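Local coordinates for MSM0271 protein (Mycobacterium smegmatis, PDB 5SUH) that forms trimers that pair into a double-ringed tile of a mycobacterial microcompartment shell and probably helps control passage of small molecules across it, at residues R30-L38 against L124-L135. Sequence-based numbering, arbitrary orientation.
Sequences RTQIRVYLL and LAGTGNRAEDQL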
loop_
_atom_site.group_PDB
_atom_site.type_symbol
_atom_site.label_atom_id
_atom_site.label_comp_id
_atom_site.label_asym_id
_atom_site.label_seq_id
_atom_site.Cartn_x
_atom_site.Cartn_y
_atom_site.Cartn_z
ATOM N N ARG A 30 0.308 11.878 35.274
ATOM C CA ARG A 30 -0.683 11.641 34.225
ATOM C C ARG A 30 -0.047 11.165 32.900
ATOM O O ARG A 30 -0.342 10.065 32.426
ATOM C CB ARG A 30 -1.477 12.922 33.957
ATOM C CG ARG A 30 -2.830 12.662 33.402
ATOM C CD ARG A 30 -3.563 11.789 34.412
ATOM N NE ARG A 30 -4.927 11.472 34.016
ATOM C CZ ARG A 30 -5.247 10.753 32.944
ATOM N NH1 ARG A 30 -6.522 10.515 32.668
ATOM N NH2 ARG A 30 -4.295 10.261 32.159
ATOM N N THR A 31 0.835 11.990 32.330
ATOM C CA THR A 31 1.627 11.625 31.149
ATOM C C THR A 31 2.980 10.983 31.493
ATOM O O THR A 31 3.862 11.651 32.035
ATOM C CB THR A 31 1.888 12.856 30.262
ATOM O OG1 THR A 31 0.640 13.341 29.753
ATOM C CG2 THR A 31 2.769 12.500 29.098
ATOM N N GLN A 32 3.157 9.703 31.158
ATOM C CA GLN A 32 4.412 9.025 31.478
ATOM C C GLN A 32 5.447 9.036 30.358
ATOM O O GLN A 32 5.179 8.633 29.230
ATOM C CB GLN A 32 4.189 7.576 31.898
ATOM C CG GLN A 32 5.528 6.950 32.305
ATOM C CD GLN A 32 5.544 5.440 32.320
ATOM O OE1 GLN A 32 4.538 4.797 32.624
ATOM N NE2 GLN A 32 6.702 4.861 32.003
ATOM N N ILE A 33 6.649 9.476 30.700
ATOM C CA ILE A 33 7.743 9.465 29.759
ATOM C C ILE A 33 8.526 8.147 29.768
ATOM O O ILE A 33 9.076 7.737 30.781
ATOM C CB ILE A 33 8.665 10.645 30.027
ATOM C CG1 ILE A 33 7.957 11.903 29.495
ATOM C CG2 ILE A 33 9.990 10.445 29.321
ATOM C CD1 ILE A 33 8.809 13.136 29.433
ATOM N N ARG A 34 8.530 7.481 28.620
ATOM C CA ARG A 34 9.206 6.204 28.436
ATOM C C ARG A 34 10.633 6.457 27.972
ATOM O O ARG A 34 11.582 5.862 28.488
ATOM C CB ARG A 34 8.502 5.370 27.362
ATOM C CG ARG A 34 7.039 5.164 27.591
ATOM C CD ARG A 34 6.657 3.736 27.609
ATOM N NE ARG A 34 7.266 2.949 26.548
ATOM C CZ ARG A 34 7.342 1.620 26.616
ATOM N NH1 ARG A 34 6.849 0.986 27.678
ATOM N NH2 ARG A 34 7.939 0.929 25.662
ATOM N N VAL A 35 10.764 7.367 27.001
ATOM C CA VAL A 35 12.057 7.772 26.457
ATOM C C VAL A 35 12.128 9.303 26.348
ATOM O O VAL A 35 11.179 9.923 25.874
ATOM C CB VAL A 35 12.303 7.175 25.054
ATOM C CG1 VAL A 35 13.645 7.647 24.510
ATOM C CG2 VAL A 35 12.258 5.690 25.089
ATOM N N TYR A 36 13.230 9.905 26.810
ATOM C CA TYR A 36 13.478 11.353 26.655
ATOM C C TYR A 36 14.968 11.590 26.405
ATOM O O TYR A 36 15.774 11.476 27.333
ATOM C CB TYR A 36 13.025 12.145 27.905
ATOM C CG TYR A 36 13.340 13.642 27.870
ATOM C CD1 TYR A 36 14.552 14.145 28.366
ATOM C CD2 TYR A 36 12.427 14.551 27.348
ATOM C CE1 TYR A 36 14.844 15.509 28.315
ATOM C CE2 TYR A 36 12.707 15.918 27.302
ATOM C CZ TYR A 36 13.904 16.388 27.781
ATOM O OH TYR A 36 14.140 17.737 27.724
ATOM N N LEU A 37 15.335 11.963 25.186
ATOM C CA LEU A 37 16.751 12.043 24.838
ATOM C C LEU A 37 17.152 13.097 23.823
ATOM O O LEU A 37 16.539 13.222 22.756
ATOM C CB LEU A 37 17.233 10.698 24.295
ATOM C CG LEU A 37 18.188 9.898 25.187
ATOM C CD1 LEU A 37 18.939 8.891 24.337
ATOM C CD2 LEU A 37 19.157 10.793 25.981
ATOM N N LEU A 38 18.213 13.831 24.161
ATOM C CA LEU A 38 18.953 14.642 23.193
ATOM C C LEU A 38 19.952 13.825 22.423
ATOM O O LEU A 38 20.882 13.258 22.983
ATOM C CB LEU A 38 19.696 15.795 23.850
ATOM C CG LEU A 38 19.064 17.167 23.697
ATOM C CD1 LEU A 38 17.726 17.208 24.351
ATOM C CD2 LEU A 38 19.983 18.138 24.387
ATOM N N LEU A 124 8.919 18.865 29.597
ATOM C CA LEU A 124 9.087 18.380 30.958
ATOM C C LEU A 124 8.279 19.196 31.956
ATOM O O LEU A 124 7.551 18.634 32.786
ATOM C CB LEU A 124 10.566 18.402 31.352
ATOM C CG LEU A 124 11.456 17.373 30.646
ATOM C CD1 LEU A 124 12.870 17.488 31.188
ATOM C CD2 LEU A 124 10.912 15.941 30.796
ATOM N N ALA A 125 8.374 20.519 31.844
ATOM C CA ALA A 125 7.665 21.427 32.756
ATOM C C ALA A 125 6.146 21.308 32.597
ATOM O O ALA A 125 5.421 21.201 33.577
ATOM C CB ALA A 125 8.107 22.862 32.526
ATOM N N GLY A 126 5.681 21.293 31.353
ATOM C CA GLY A 126 4.263 21.221 31.061
ATOM C C GLY A 126 3.607 19.876 31.338
ATOM O O GLY A 126 2.388 19.755 31.263
ATOM N N THR A 127 4.396 18.848 31.619
ATOM C CA THR A 127 3.814 17.545 31.949
ATOM C C THR A 127 4.169 17.137 33.387
ATOM O O THR A 127 3.751 16.079 33.863
ATOM C CB THR A 127 4.262 16.452 30.974
ATOM O OG1 THR A 127 5.693 16.407 30.954
ATOM C CG2 THR A 127 3.769 16.747 29.580
ATOM N N GLY A 128 4.923 17.990 34.077
ATOM C CA GLY A 128 5.365 17.702 35.430
ATOM C C GLY A 128 6.319 16.516 35.481
ATOM O O GLY A 128 6.273 15.727 36.419
ATOM N N ASN A 129 7.168 16.371 34.463
ATOM C CA ASN A 129 8.144 15.276 34.434
ATOM C C ASN A 129 9.621 15.717 34.531
ATOM O O ASN A 129 9.958 16.898 34.343
ATOM C CB ASN A 129 7.960 14.443 33.162
ATOM C CG ASN A 129 6.685 13.627 33.175
ATOM O OD1 ASN A 129 6.586 12.630 33.866
ATOM N ND2 ASN A 129 5.727 14.012 32.351
ATOM N N ARG A 130 10.498 14.747 34.781
ATOM C CA ARG A 130 11.944 14.958 34.718
ATOM C C ARG A 130 12.623 13.940 33.821
ATOM O O ARG A 130 12.059 12.879 33.529
ATOM C CB ARG A 130 12.574 14.883 36.111
ATOM C CG ARG A 130 11.907 15.735 37.144
ATOM C CD ARG A 130 12.385 15.387 38.523
ATOM N NE ARG A 130 11.697 16.218 39.513
ATOM C CZ ARG A 130 11.757 16.069 40.833
ATOM N NH1 ARG A 130 12.426 15.070 41.376
ATOM N NH2 ARG A 130 11.097 16.914 41.608
ATOM N N ALA A 131 13.845 14.253 33.400
ATOM C CA ALA A 131 14.547 13.439 32.401
ATOM C C ALA A 131 14.760 12.008 32.931
ATOM O O ALA A 131 14.695 11.035 32.191
ATOM C CB ALA A 131 15.890 14.078 32.040
ATOM N N GLU A 132 14.979 11.873 34.229
ATOM C CA GLU A 132 15.317 10.567 34.749
ATOM C C GLU A 132 14.051 9.785 35.104
ATOM O O GLU A 132 14.139 8.687 35.640
ATOM C CB GLU A 132 16.294 10.690 35.941
ATOM C CG GLU A 132 15.813 11.422 37.193
ATOM C CD GLU A 132 15.993 12.947 37.155
ATOM O OE1 GLU A 132 16.296 13.529 36.074
ATOM O OE2 GLU A 132 15.878 13.553 38.254
ATOM N N ASP A 133 12.884 10.323 34.742
ATOM C CA ASP A 133 11.625 9.569 34.874
ATOM C C ASP A 133 11.489 8.545 33.723
ATOM O O ASP A 133 10.650 7.658 33.795
ATOM C CB ASP A 133 10.386 10.494 34.808
ATOM C CG ASP A 133 10.150 11.308 36.060
ATOM O OD1 ASP A 133 10.582 10.909 37.168
ATOM O OD2 ASP A 133 9.510 12.373 35.914
ATOM N N GLN A 134 12.335 8.639 32.696
ATOM C CA GLN A 134 12.289 7.678 31.588
ATOM C C GLN A 134 12.717 6.257 32.003
ATOM O O GLN A 134 13.289 6.047 33.093
ATOM C CB GLN A 134 13.153 8.146 30.402
ATOM C CG GLN A 134 14.666 7.825 30.495
ATOM C CD GLN A 134 15.458 8.338 29.275
ATOM O OE1 GLN A 134 14.915 8.463 28.172
ATOM N NE2 GLN A 134 16.746 8.586 29.461
ATOM N N LEU A 135 12.418 5.283 31.140
ATOM C CA LEU A 135 12.886 3.903 31.337
ATOM C C LEU A 135 14.343 3.738 30.911
ATOM O O LEU A 135 14.750 4.251 29.863
ATOM C CB LEU A 135 11.994 2.930 30.568
ATOM C CG LEU A 135 10.558 2.767 31.089
ATOM C CD1 LEU A 135 9.710 1.935 30.128
ATOM C CD2 LEU A 135 10.612 2.066 32.424
#
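Q134 reaches strand 32-39 with its side-chain amide: OE1 accepts the backbone N-H of Y36 in an almost straight bond (174° at the hydrogen), while NE2 bonds weakly to the carbonyl of E234. A glutamine suits this buried place because one extended chain carries both an acceptor and a donor. Next to it the backbone N of L135 donates to R34 O (2.8 Å), and the CA of Q134 lies 3.3 Å from I33 O, its C-H directed at that oxygen. Strand 32-39, outermost in its sheet within the chain, pairs with 66-73; R34 and V35 both face E71 in a classic beta bulge, and R34 NE forms a salt bridge with E71. At the other end N129, whose own N-H bonds to L124 O in the Schellman motif at G128 closing helix 113-127, uses both hydrogens of ND2, toward T31 O (3.0 Å) and T127 OG1 (2.8 Å), which fixes the amide's rotation; T127 OG1 also bonds to I123 O.

Alongside lies an apolar patch. The broad Y36 ring, its CG anti to the backbone N (chi1 176°), offers a face to L124 CD2, 4.1 Å from the centroid; L124 CD1 sits beside Y36 CZ and OH. A131 CB lies 3.9 Å from Y36 CD1. Branched I33 sends CD1 to L124 CD2 and N129 CB, linking the N129 end to the Y36-L124 pair. L135 CD1 covers one face of the R34 guanidinium, 3.9 Å from NH1. Hydrogen bonds from two side-chain amides flanking apolar contacts thus tie the first strand of one BMC domain to the helix end and the linker leading into the second.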